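PDB 6EU4: tail spike protein, which probably recognises and depolymerises the capsular polysaccharide of its Acinetobacter baumannii host, working as a trimeric tailspike rich in beta strands. Local coordinates for residues Ser371-Val376 against Val381-Gly386; Leu427-Ile432 against Phe438-Val443; Ser450-Val455 against Arg459-Ala464. One frame throughout, in Å; residues are numbered along the deposited sequence.

Contact 1 (Ser371-Val376 against Val381-Gly386)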
ATOM      1  N   SER A 371     -24.661   6.875  -8.708  1.00 12.38           N
ATOM      2  CA  SER A 371     -23.253   7.160  -8.901  1.00 11.83           C
ATOM      3  C   SER A 371     -22.405   5.956  -8.517  1.00 10.56           C
ATOM      4  O   SER A 371     -22.710   5.242  -7.558  1.00 12.29           O
ATOM      5  CB  SER A 371     -22.818   8.387  -8.084  1.00 13.00           C
ATOM      6  OG  SER A 371     -23.052   8.232  -6.689  1.00 13.61           O
HETATM    7  N   MSE A 372     -21.313   5.746  -9.239  1.00 10.18           N
HETATM    8  CA  MSE A 372     -20.433   4.648  -8.861  1.00  9.89           C
HETATM    9  C   MSE A 372     -19.723   4.941  -7.541  1.00 10.75           C
HETATM   10  O   MSE A 372     -19.637   4.055  -6.679  1.00 11.11           O
HETATM   11  CB  MSE A 372     -19.417   4.344  -9.956  1.00  9.72           C
HETATM   12  CG  MSE A 372     -20.031   3.659 -11.170  1.00  9.83           C
HETATM   13 SE   MSE A 372     -20.744   1.853 -10.771  1.00 12.34          SE
HETATM   14  CE  MSE A 372     -22.600   2.319 -10.346  1.00 12.04           C
ATOM     15  N   PHE A 373     -19.254   6.182  -7.372  1.00 10.72           N
ATOM     16  CA  PHE A 373     -18.648   6.643  -6.125  1.00 10.61           C
ATOM     17  C   PHE A 373     -19.568   7.699  -5.554  1.00 11.00           C
ATOM     18  O   PHE A 373     -19.661   8.802  -6.100  1.00 11.94           O
ATOM     19  CB  PHE A 373     -17.234   7.181  -6.363  1.00 11.16           C
ATOM     20  CG  PHE A 373     -16.303   6.137  -6.874  1.00 10.02           C
ATOM     21  CD1 PHE A 373     -15.640   5.285  -5.991  1.00 12.85           C
ATOM     22  CD2 PHE A 373     -16.124   5.952  -8.237  1.00 10.15           C
ATOM     23  CE1 PHE A 373     -14.816   4.283  -6.464  1.00 12.02           C
ATOM     24  CE2 PHE A 373     -15.282   4.942  -8.706  1.00 12.39           C
ATOM     25  CZ  PHE A 373     -14.636   4.111  -7.816  1.00 12.83           C
ATOM     26  N   CYS A 374     -20.294   7.340  -4.500  1.00 10.94           N
ATOM     27  CA  CYS A 374     -21.181   8.261  -3.797  1.00  9.89           C
ATOM     28  C   CYS A 374     -20.406   8.718  -2.560  1.00 12.94           C
ATOM     29  O   CYS A 374     -20.257   7.965  -1.597  1.00 11.19           O
ATOM     30  CB  CYS A 374     -22.492   7.572  -3.448  1.00 11.92           C
ATOM     31  SG  CYS A 374     -23.684   8.649  -2.642  1.00 13.85           S
ATOM     32  N   VAL A 375     -19.896   9.947  -2.599  1.00 11.21           N
ATOM     33  CA  VAL A 375     -18.847  10.419  -1.694  1.00 11.25           C
ATOM     34  C   VAL A 375     -19.437  11.572  -0.897  1.00 13.11           C
ATOM     35  O   VAL A 375     -19.483  12.711  -1.385  1.00 12.86           O
ATOM     36  CB  VAL A 375     -17.595  10.851  -2.467  1.00 11.62           C
ATOM     37  CG1 VAL A 375     -16.457  11.199  -1.523  1.00 11.36           C
ATOM     38  CG2 VAL A 375     -17.143   9.756  -3.420  1.00 12.21           C
ATOM     39  N   VAL A 376     -19.885  11.299   0.338  1.00 12.20           N
ATOM     40  CA  VAL A 376     -20.713  12.234   1.079  1.00 11.10           C
ATOM     41  C   VAL A 376     -20.200  12.441   2.510  1.00 12.29           C
ATOM     42  O   VAL A 376     -19.469  11.620   3.065  1.00 11.41           O
ATOM     43  CB  VAL A 376     -22.191  11.772   1.093  1.00 13.24           C
ATOM     44  CG1 VAL A 376     -22.668  11.486  -0.321  1.00 15.84           C
ATOM     45  CG2 VAL A 376     -22.392  10.529   2.015  1.00 13.29           C
ATOM     46  N   VAL A 381     -12.092  10.204  -0.899  1.00 10.99           N
ATOM     47  CA  VAL A 381     -11.963   8.994  -1.698  1.00 10.55           C
ATOM     48  C   VAL A 381     -10.959   9.284  -2.798  1.00 12.99           C
ATOM     49  O   VAL A 381     -11.102  10.281  -3.518  1.00 12.17           O
ATOM     50  CB  VAL A 381     -13.317   8.553  -2.290  1.00 11.29           C
ATOM     51  CG1 VAL A 381     -13.152   7.465  -3.317  1.00 10.93           C
ATOM     52  CG2 VAL A 381     -14.253   8.077  -1.180  1.00 13.13           C
ATOM     53  N   LYS A 382      -9.951   8.421  -2.930  1.00 10.32           N
ATOM     54  CA  LYS A 382      -8.930   8.597  -3.958  1.00 10.78           C
ATOM     55  C   LYS A 382      -8.778   7.322  -4.764  1.00 13.30           C
ATOM     56  O   LYS A 382      -8.644   6.235  -4.191  1.00 13.39           O
ATOM     57  CB  LYS A 382      -7.575   8.962  -3.355  1.00 13.34           C
ATOM     58  CG  LYS A 382      -6.499   9.101  -4.412  1.00 17.39           C
ATOM     59  CD  LYS A 382      -5.232   9.621  -3.782  1.00 23.02           C
ATOM     60  CE  LYS A 382      -4.145   9.907  -4.826  1.00 27.96           C
ATOM     61  NZ  LYS A 382      -2.814  10.171  -4.178  1.00 31.92           N
ATOM     62  N   LEU A 383      -8.760   7.469  -6.090  1.00 12.02           N
ATOM     63  CA  LEU A 383      -8.446   6.374  -7.001  1.00 10.59           C
ATOM     64  C   LEU A 383      -7.005   6.564  -7.446  1.00 11.33           C
ATOM     65  O   LEU A 383      -6.702   7.470  -8.230  1.00 11.81           O
ATOM     66  CB  LEU A 383      -9.397   6.350  -8.193  1.00  9.94           C
ATOM     67  CG  LEU A 383     -10.896   6.453  -7.848  1.00 11.72           C
ATOM     68  CD1 LEU A 383     -11.733   6.298  -9.083  1.00 12.19           C
ATOM     69  CD2 LEU A 383     -11.306   5.436  -6.813  1.00 13.43           C
ATOM     70  N   THR A 384      -6.120   5.741  -6.897  1.00 10.82           N
ATOM     71  CA  THR A 384      -4.699   5.742  -7.234  1.00 12.29           C
ATOM     72  C   THR A 384      -4.503   4.669  -8.294  1.00 12.36           C
ATOM     73  O   THR A 384      -4.415   3.486  -7.978  1.00 11.32           O
ATOM     74  CB  THR A 384      -3.853   5.465  -5.996  1.00 19.12           C
ATOM     75  OG1 THR A 384      -4.134   6.465  -5.002  1.00 19.35           O
ATOM     76  CG2 THR A 384      -2.372   5.496  -6.329  1.00 20.20           C
ATOM     77  N   GLY A 385      -4.429   5.090  -9.546  1.00 11.58           N
ATOM     78  CA  GLY A 385      -4.451   4.154 -10.650  1.00 12.64           C
ATOM     79  C   GLY A 385      -5.709   3.310 -10.636  1.00 11.72           C
ATOM     80  O   GLY A 385      -6.801   3.769 -10.282  1.00 11.30           O
ATOM     81  N   GLY A 386      -5.554   2.058 -11.036  1.00 10.47           N
ATOM     82  CA  GLY A 386      -6.669   1.148 -11.142  1.00  9.84           C
ATOM     83  C   GLY A 386      -7.337   1.183 -12.505  1.00  9.67           C
ATOM     84  O   GLY A 386      -7.130   2.079 -13.334  1.00 11.68           O
TER
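Val381 and Phe373 lose the most surface in this contact: Val381 packs mainly on Val375, the Phe373 ring mainly on Leu383, and the two also touch each other at a longer distance. The two segments are not paired through their backbones; no hydrogen bond joins them, and apolar side chains alone bridge the gap, with Val375 and Val381 CA atoms 7.0 Å apart. Phe373 and Leu383 reach for each other from opposite directions. The leucine fork straddles the far end of the ring: CD2 lies 3.7 Å from Phe373 CE1, CD1 3.8 Å from Phe373 CE2, and both methyls are near CZ. They arrive obliquely to the ring. Phe373 leaves its backbone toward the other segment, and with CG anti to the carbonyl carbon (chi1 -63°) the ring end comes to Leu383. Beside this pair the two valines cross at a slant. Val381 CG2 fits against both branches of Val375, 3.8 Å from CG1 and 4.0 Å from CG2, whereas Val381 CG1 turns to the ring and approaches Phe373 CD1 at 4.3 Å. All four residues are buried, as expected of the interior of a parallel beta-helix, where strands on different faces of one coil point side chains inward. Phe337 meets the Phe373 ring with planes inclined at about 55°. Ala340 of strand 336-341 lies in the preceding coil, Phe415 and Val417 of strand 414-417 in the following one, while Phe388 and Phe390 of strand 387-390 close the same coil from its third side.

Contact 2 (Leu427-Ile432 against Phe438-Val443)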
ATOM      1  N   LEU A 427     -15.244   8.614 -19.691  1.00 14.81           N
ATOM      2  CA  LEU A 427     -15.960   9.588 -18.887  1.00 12.48           C
ATOM      3  C   LEU A 427     -16.484  10.713 -19.764  1.00 15.61           C
ATOM      4  O   LEU A 427     -15.967  10.966 -20.853  1.00 17.51           O
ATOM      5  CB  LEU A 427     -15.046  10.151 -17.808  1.00 12.71           C
ATOM      6  CG  LEU A 427     -14.358   9.160 -16.876  1.00 13.84           C
ATOM      7  CD1 LEU A 427     -13.680   9.918 -15.759  1.00 14.43           C
ATOM      8  CD2 LEU A 427     -15.344   8.152 -16.266  1.00 14.35           C
ATOM      9  N   GLU A 428     -17.558  11.362 -19.314  1.00 12.63           N
ATOM     10  CA  GLU A 428     -18.260  12.308 -20.165  1.00 13.14           C
ATOM     11  C   GLU A 428     -18.101  13.768 -19.773  1.00 16.03           C
ATOM     12  O   GLU A 428     -18.026  14.622 -20.666  1.00 17.68           O
ATOM     13  CB  GLU A 428     -19.741  11.953 -20.207  1.00 15.28           C
ATOM     14  CG  GLU A 428     -19.967  10.582 -20.794  1.00 14.99           C
ATOM     15  CD  GLU A 428     -21.422  10.306 -21.064  1.00 17.36           C
ATOM     16  OE1 GLU A 428     -22.006  10.949 -21.969  1.00 19.22           O
ATOM     17  OE2 GLU A 428     -21.981   9.459 -20.349  1.00 13.40           O
ATOM     18  N   GLU A 429     -18.084  14.098 -18.486  1.00 13.05           N
ATOM     19  CA  GLU A 429     -18.047  15.506 -18.091  1.00 15.02           C
ATOM     20  C   GLU A 429     -17.779  15.576 -16.598  1.00 13.34           C
ATOM     21  O   GLU A 429     -17.850  14.572 -15.879  1.00 12.91           O
ATOM     22  CB  GLU A 429     -19.349  16.238 -18.444  1.00 17.09           C
ATOM     23  CG  GLU A 429     -20.572  15.709 -17.705  1.00 17.44           C
ATOM     24  CD  GLU A 429     -21.881  16.371 -18.137  1.00 21.48           C
ATOM     25  OE1 GLU A 429     -21.880  17.138 -19.125  1.00 22.51           O
ATOM     26  OE2 GLU A 429     -22.921  16.114 -17.487  1.00 17.56           O
ATOM     27  N   ILE A 430     -17.474  16.784 -16.141  1.00 14.08           N
ATOM     28  CA  ILE A 430     -17.266  17.048 -14.722  1.00 15.00           C
ATOM     29  C   ILE A 430     -17.765  18.458 -14.445  1.00 17.15           C
ATOM     30  O   ILE A 430     -17.537  19.376 -15.242  1.00 15.61           O
ATOM     31  CB  ILE A 430     -15.786  16.864 -14.321  1.00 14.89           C
ATOM     32  CG1 ILE A 430     -15.540  17.323 -12.882  1.00 13.90           C
ATOM     33  CG2 ILE A 430     -14.837  17.576 -15.270  1.00 15.69           C
ATOM     34  CD1 ILE A 430     -14.253  16.743 -12.309  1.00 15.53           C
ATOM     35  N   GLY A 431     -18.477  18.635 -13.337  1.00 16.24           N
ATOM     36  CA  GLY A 431     -18.910  19.983 -12.991  1.00 17.50           C
ATOM     37  C   GLY A 431     -19.758  20.037 -11.739  1.00 16.06           C
ATOM     38  O   GLY A 431     -20.185  19.014 -11.186  1.00 15.06           O
ATOM     39  N   ILE A 432     -19.994  21.274 -11.309  1.00 15.88           N
ATOM     40  CA  ILE A 432     -20.867  21.553 -10.179  1.00 15.93           C
ATOM     41  C   ILE A 432     -22.290  21.171 -10.535  1.00 16.46           C
ATOM     42  O   ILE A 432     -22.768  21.463 -11.639  1.00 17.63           O
ATOM     43  CB  ILE A 432     -20.779  23.041  -9.813  1.00 16.90           C
ATOM     44  CG1 ILE A 432     -19.372  23.362  -9.314  1.00 20.69           C
ATOM     45  CG2 ILE A 432     -21.821  23.399  -8.757  1.00 19.69           C
ATOM     46  CD1 ILE A 432     -19.085  24.834  -9.214  1.00 25.81           C
ATOM     47  N   PHE A 438     -28.485  11.489 -12.257  1.00 12.89           N
ATOM     48  CA  PHE A 438     -27.558  11.772 -13.335  1.00 12.80           C
ATOM     49  C   PHE A 438     -27.845  10.911 -14.556  1.00 14.05           C
ATOM     50  O   PHE A 438     -28.458   9.840 -14.466  1.00 15.22           O
ATOM     51  CB  PHE A 438     -26.136  11.573 -12.820  1.00 13.70           C
ATOM     52  CG  PHE A 438     -25.926  12.255 -11.492  1.00 15.83           C
ATOM     53  CD1 PHE A 438     -25.828  13.633 -11.437  1.00 16.27           C
ATOM     54  CD2 PHE A 438     -25.918  11.538 -10.308  1.00 16.49           C
ATOM     55  CE1 PHE A 438     -25.717  14.290 -10.211  1.00 16.15           C
ATOM     56  CE2 PHE A 438     -25.777  12.198  -9.084  1.00 17.49           C
ATOM     57  CZ  PHE A 438     -25.692  13.557  -9.046  1.00 15.44           C
ATOM     58  N   THR A 439     -27.401  11.410 -15.717  1.00 12.29           N
ATOM     59  CA  THR A 439     -27.633  10.720 -16.981  1.00 12.58           C
ATOM     60  C   THR A 439     -26.381  10.604 -17.836  1.00 14.94           C
ATOM     61  O   THR A 439     -26.473  10.194 -19.002  1.00 15.26           O
ATOM     62  CB  THR A 439     -28.733  11.442 -17.772  1.00 16.61           C
ATOM     63  OG1 THR A 439     -28.305  12.777 -18.063  1.00 17.04           O
ATOM     64  CG2 THR A 439     -30.033  11.506 -16.976  1.00 19.92           C
ATOM     65  N   LYS A 440     -25.221  10.958 -17.298  1.00 13.32           N
ATOM     66  CA  LYS A 440     -23.953  10.760 -17.977  1.00 13.27           C
ATOM     67  C   LYS A 440     -22.920  10.250 -16.985  1.00 11.91           C
ATOM     68  O   LYS A 440     -23.017  10.492 -15.781  1.00 12.28           O
ATOM     69  CB  LYS A 440     -23.455  12.063 -18.621  1.00 13.61           C
ATOM     70  CG  LYS A 440     -24.371  12.596 -19.715  1.00 15.81           C
ATOM     71  CD  LYS A 440     -23.764  13.829 -20.354  1.00 20.63           C
ATOM     72  CE  LYS A 440     -24.509  14.234 -21.622  1.00 27.97           C
ATOM     73  NZ  LYS A 440     -25.926  14.466 -21.352  1.00 34.25           N
ATOM     74  N   LEU A 441     -21.904   9.560 -17.510  1.00 11.10           N
ATOM     75  CA  LEU A 441     -20.829   9.004 -16.691  1.00 11.54           C
ATOM     76  C   LEU A 441     -19.856  10.139 -16.379  1.00 12.93           C
ATOM     77  O   LEU A 441     -18.764  10.251 -16.942  1.00 13.46           O
ATOM     78  CB  LEU A 441     -20.160   7.840 -17.412  1.00 12.78           C
ATOM     79  CG  LEU A 441     -19.113   7.063 -16.614  1.00 12.41           C
ATOM     80  CD1 LEU A 441     -19.776   6.311 -15.446  1.00 12.60           C
ATOM     81  CD2 LEU A 441     -18.366   6.088 -17.538  1.00 12.33           C
ATOM     82  N   GLY A 442     -20.287  11.006 -15.459  1.00 13.41           N
ATOM     83  CA  GLY A 442     -19.540  12.196 -15.107  1.00 13.79           C
ATOM     84  C   GLY A 442     -19.246  12.290 -13.619  1.00 12.39           C
ATOM     85  O   GLY A 442     -19.686  11.462 -12.815  1.00 12.56           O
ATOM     86  N   VAL A 443     -18.483  13.326 -13.281  1.00 16.84           N
ATOM     87  CA  VAL A 443     -18.148  13.660 -11.904  1.00 16.41           C
ATOM     88  C   VAL A 443     -18.927  14.907 -11.526  1.00 16.20           C
ATOM     89  O   VAL A 443     -18.701  15.977 -12.092  1.00 15.72           O
ATOM     90  CB  VAL A 443     -16.643  13.894 -11.736  1.00 15.72           C
ATOM     91  CG1 VAL A 443     -16.353  14.299 -10.293  1.00 15.41           C
ATOM     92  CG2 VAL A 443     -15.877  12.643 -12.112  1.00 16.04           C
TER
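The carboxylate of Glu428 has one face covered by the segment 438-443: Leu441 N comes down on OE2 from above the plane, 43° out of it, and on that same face lie CB, CG and CD of Lys440, with CB 3.5 Å from Glu428 OE2. The bond from Leu441 N to Glu428 OE2 is short and straight (2.8 Å, 169° at the hydrogen). With the other oxygen, OE1, bound by Ser394 OG, the two bonds together restrain the rotation of the carboxylate. Lys440 CD also sits over a face of the Glu429 carboxylate, 3.8 Å from Glu429 OE2, an oxygen bound to Tyr444 OH. The lysine chain thus runs between two acids through its methylenes; its NZ is more than 5 Å from either carboxylate, so any attraction is probably diffuse. Glu428 is gripped twice, since its backbone N donates to Leu441 O at 2.9 Å. Leu441 centres an inverse gamma turn, closed by a weak bond from Gly442 N to Lys440 O. Past this turn the chains pair in parallel: Val443 N donates to Glu429 O at 3.0 Å, and Gly431 N to Val443 O at 2.9 Å, framing a bridge between Ile430 and Val443. Glu429 N is buried without a partner. Side by side, Ile430 and Val443 point the same way, CG1 of the isoleucine being anti to its backbone N (chi1 172°), which brings CD1 to 3.8 Å from Val443 CB. Leu406 packs on Leu427 and Val443, and Ala453 and Val455 of strand 450-455 receive Ile430. The loop 438-442 leads into strand 443-445, which pairs in parallel with strand 405-409 as a coil of the beta-helix, and strand 430-432 adds a further parallel strand to it.

Contact 3 (Ser450-Val455 against Arg459-Ala464)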
ATOM      1  N   SER A 450     -14.915  19.206  -2.870  1.00 14.49           N
ATOM      2  CA  SER A 450     -13.667  19.381  -3.590  1.00 13.90           C
ATOM      3  C   SER A 450     -13.411  18.185  -4.496  1.00 13.93           C
ATOM      4  O   SER A 450     -13.744  17.048  -4.158  1.00 14.46           O
ATOM      5  CB  SER A 450     -12.489  19.545  -2.628  1.00 15.74           C
ATOM      6  OG  SER A 450     -12.629  20.758  -1.857  1.00 14.56           O
ATOM      7  N   VAL A 451     -12.780  18.466  -5.637  1.00 13.43           N
ATOM      8  CA  VAL A 451     -12.394  17.430  -6.589  1.00 13.49           C
ATOM      9  C   VAL A 451     -10.999  17.721  -7.119  1.00 14.71           C
ATOM     10  O   VAL A 451     -10.586  18.876  -7.263  1.00 15.39           O
ATOM     11  CB  VAL A 451     -13.382  17.309  -7.769  1.00 16.43           C
ATOM     12  CG1 VAL A 451     -14.769  16.870  -7.282  1.00 17.21           C
ATOM     13  CG2 VAL A 451     -13.487  18.621  -8.529  1.00 16.74           C
ATOM     14  N   ASP A 452     -10.275  16.639  -7.423  1.00 15.24           N
ATOM     15  CA  ASP A 452      -8.979  16.706  -8.109  1.00 16.07           C
ATOM     16  C   ASP A 452      -8.981  15.470  -8.991  1.00 15.63           C
ATOM     17  O   ASP A 452      -8.604  14.386  -8.550  1.00 15.46           O
ATOM     18  CB  ASP A 452      -7.801  16.738  -7.149  1.00 19.94           C
ATOM     19  CG  ASP A 452      -6.465  16.834  -7.858  1.00 23.85           C
ATOM     20  OD1 ASP A 452      -6.434  16.721  -9.097  1.00 21.53           O
ATOM     21  OD2 ASP A 452      -5.439  17.005  -7.161  1.00 26.28           O
ATOM     22  N   ALA A 453      -9.474  15.625 -10.220  1.00 15.56           N
ATOM     23  CA  ALA A 453      -9.828  14.471 -11.027  1.00 17.24           C
ATOM     24  C   ALA A 453      -9.461  14.695 -12.482  1.00 17.31           C
ATOM     25  O   ALA A 453      -9.848  15.703 -13.090  1.00 14.12           O
ATOM     26  CB  ALA A 453     -11.322  14.154 -10.936  1.00 18.08           C
ATOM     27  N   TYR A 454      -8.737  13.731 -13.037  1.00 17.88           N
ATOM     28  CA  TYR A 454      -8.534  13.693 -14.475  1.00 18.08           C
ATOM     29  C   TYR A 454      -9.791  13.221 -15.181  1.00 18.10           C
ATOM     30  O   TYR A 454     -10.383  12.189 -14.826  1.00 19.91           O
ATOM     31  CB  TYR A 454      -7.357  12.792 -14.832  1.00 18.42           C
ATOM     32  CG  TYR A 454      -6.056  13.526 -14.739  1.00 17.75           C
ATOM     33  CD1 TYR A 454      -5.403  13.682 -13.516  1.00 17.87           C
ATOM     34  CD2 TYR A 454      -5.474  14.074 -15.871  1.00 17.94           C
ATOM     35  CE1 TYR A 454      -4.216  14.374 -13.432  1.00 20.37           C
ATOM     36  CE2 TYR A 454      -4.275  14.755 -15.797  1.00 19.03           C
ATOM     37  CZ  TYR A 454      -3.652  14.904 -14.591  1.00 20.39           C
ATOM     38  OH  TYR A 454      -2.468  15.603 -14.544  1.00 21.64           O
ATOM     39  N   VAL A 455     -10.195  13.988 -16.190  1.00 17.38           N
ATOM     40  CA  VAL A 455     -11.292  13.620 -17.068  1.00 16.90           C
ATOM     41  C   VAL A 455     -10.860  13.905 -18.504  1.00 17.61           C
ATOM     42  O   VAL A 455     -10.584  15.055 -18.857  1.00 18.28           O
ATOM     43  CB  VAL A 455     -12.579  14.393 -16.720  1.00 22.62           C
ATOM     44  CG1 VAL A 455     -13.687  14.028 -17.686  1.00 23.51           C
ATOM     45  CG2 VAL A 455     -13.000  14.117 -15.274  1.00 21.73           C
ATOM     46  N   ARG A 459      -6.851  17.643 -15.989  1.00 15.27           N
ATOM     47  CA  ARG A 459      -6.955  17.605 -14.540  1.00 16.53           C
ATOM     48  C   ARG A 459      -7.832  18.765 -14.091  1.00 17.42           C
ATOM     49  O   ARG A 459      -7.527  19.926 -14.378  1.00 18.47           O
ATOM     50  CB  ARG A 459      -5.576  17.697 -13.896  1.00 16.10           C
ATOM     51  CG  ARG A 459      -5.594  17.506 -12.395  1.00 16.69           C
ATOM     52  CD  ARG A 459      -4.185  17.611 -11.827  1.00 18.94           C
ATOM     53  NE  ARG A 459      -4.112  17.239 -10.427  1.00 20.54           N
ATOM     54  CZ  ARG A 459      -2.971  17.039  -9.773  1.00 25.60           C
ATOM     55  NH1 ARG A 459      -1.800  17.187 -10.405  1.00 27.32           N
ATOM     56  NH2 ARG A 459      -2.989  16.701  -8.488  1.00 25.57           N
ATOM     57  N   TYR A 460      -8.918  18.448 -13.395  1.00 14.34           N
ATOM     58  CA  TYR A 460      -9.829  19.439 -12.841  1.00 13.72           C
ATOM     59  C   TYR A 460      -9.660  19.473 -11.334  1.00 16.24           C
ATOM     60  O   TYR A 460      -9.822  18.449 -10.663  1.00 17.86           O
ATOM     61  CB  TYR A 460     -11.273  19.105 -13.214  1.00 15.22           C
ATOM     62  CG  TYR A 460     -11.512  19.193 -14.695  1.00 17.04           C
ATOM     63  CD1 TYR A 460     -11.293  18.090 -15.533  1.00 18.20           C
ATOM     64  CD2 TYR A 460     -11.921  20.392 -15.272  1.00 19.35           C
ATOM     65  CE1 TYR A 460     -11.499  18.182 -16.893  1.00 18.15           C
ATOM     66  CE2 TYR A 460     -12.131  20.490 -16.633  1.00 18.47           C
ATOM     67  CZ  TYR A 460     -11.909  19.385 -17.436  1.00 19.80           C
ATOM     68  OH  TYR A 460     -12.116  19.513 -18.776  1.00 19.81           O
ATOM     69  N   GLN A 461      -9.342  20.651 -10.806  1.00 14.09           N
ATOM     70  CA  GLN A 461      -9.249  20.882  -9.374  1.00 14.89           C
ATOM     71  C   GLN A 461     -10.218  21.997  -8.985  1.00 15.16           C
ATOM     72  O   GLN A 461     -10.208  23.080  -9.592  1.00 15.05           O
ATOM     73  CB  GLN A 461      -7.817  21.263  -8.970  1.00 15.88           C
ATOM     74  CG  GLN A 461      -6.774  20.197  -9.259  1.00 18.41           C
ATOM     75  CD  GLN A 461      -5.370  20.641  -8.897  1.00 21.23           C
ATOM     76  OE1 GLN A 461      -4.922  21.704  -9.310  1.00 23.28           O
ATOM     77  NE2 GLN A 461      -4.676  19.834  -8.115  1.00 21.65           N
ATOM     78  N   ASP A 462     -11.039  21.741  -7.971  1.00 15.15           N
ATOM     79  CA  ASP A 462     -11.990  22.746  -7.508  1.00 14.09           C
ATOM     80  C   ASP A 462     -12.315  22.488  -6.043  1.00 14.09           C
ATOM     81  O   ASP A 462     -12.212  21.366  -5.553  1.00 14.75           O
ATOM     82  CB  ASP A 462     -13.255  22.696  -8.367  1.00 14.86           C
ATOM     83  CG  ASP A 462     -14.064  23.987  -8.337  1.00 17.12           C
ATOM     84  OD1 ASP A 462     -13.667  24.956  -7.662  1.00 15.81           O
ATOM     85  OD2 ASP A 462     -15.115  24.022  -9.014  1.00 18.14           O
ATOM     86  N   GLY A 463     -12.728  23.536  -5.344  1.00 14.47           N
ATOM     87  CA  GLY A 463     -13.209  23.389  -3.986  1.00 15.83           C
ATOM     88  C   GLY A 463     -12.218  23.947  -2.974  1.00 17.39           C
ATOM     89  O   GLY A 463     -11.093  24.333  -3.298  1.00 16.54           O
ATOM     90  N   ALA A 464     -12.668  23.971  -1.718  1.00 18.57           N
ATOM     91  CA  ALA A 464     -11.886  24.629  -0.669  1.00 19.83           C
ATOM     92  C   ALA A 464     -10.542  23.947  -0.406  1.00 19.19           C
ATOM     93  O   ALA A 464      -9.622  24.599   0.105  1.00 20.44           O
ATOM     94  CB  ALA A 464     -12.685  24.686   0.627  1.00 24.30           C
TER
HETATM   95  O   HOH W   1     -12.104  17.093 -20.074  1.00 23.63           O
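This is a beta hairpin: strand 450-455 stacks in parallel on strand 414-417 of the beta-helix and on its other edge pairs antiparallel with strand 459-462. Four backbone bonds join the hairpin, two in each of the hydrogen-bonded pairs Val451-Asp462 and Ala453-Tyr460. On the face of Asp452, Tyr454, Arg459 and Gln461 a buried carboxylate is held by three donors. Arg459 grips Asp452 side-on, NE to OD1 at 2.7 Å and NH2 to OD2 at 2.8 Å; both oxygens use their syn lone pairs, and the two flat groups lie nearly coplanar, 21° apart. Gln461 NE2 reaches the same OD2 from above the carboxylate plane at 3.1 Å. Arg459 CB lies over one face of the Tyr454 ring in a CH-pi contact, 3.6 Å from its centroid; with CG anti to the backbone N (chi1 -173°) the extended chain then passes the CE1 rim and carries the guanidinium to Asp452. While the neighbouring strands of the beta-helix pair in parallel, here the chain doubles back, and Arg459, Tyr460 and Gln461 extend the sheet by a parallel ladder with a strand of the second subunit. On the opposite face Tyr460 CE1 packs 3.9 Å from Val455 CB, while the carbonyl oxygens of Ala453 and Val455 lie at the ring edge. A water ties Tyr460 OH (2.7 Å) to Val455 O (2.8 Å). At the far end Ser450 OG is hydrogen-bonded to Lys465 N, beyond the strand, and Asp462 OD2 to Tyr445 OH.

Overall arrangement
The three contacts follow one another along the chain, contact 1 closing before contact 2 opens and contact 2 before contact 3. The centre of contact 1 is about 9 Å from that of the chain, the centres of contacts 2 and 3 about 21 Å, on the same side. Contact 1 touches neither of the others: its centre is about 14 Å from that of contact 2 and about 13 Å from that of contact 3, nearest atoms about 5 and 7 Å. Strand 414-417 lies between contacts 1 and 3, touching both. Contacts 2 and 3, centres about 13 Å apart, meet directly, Ile430 CG2 lying 3.6 Å from Tyr460 CD1. Contacts 1 and 3 also reach the second subunit; contact 2 stays within its own chain.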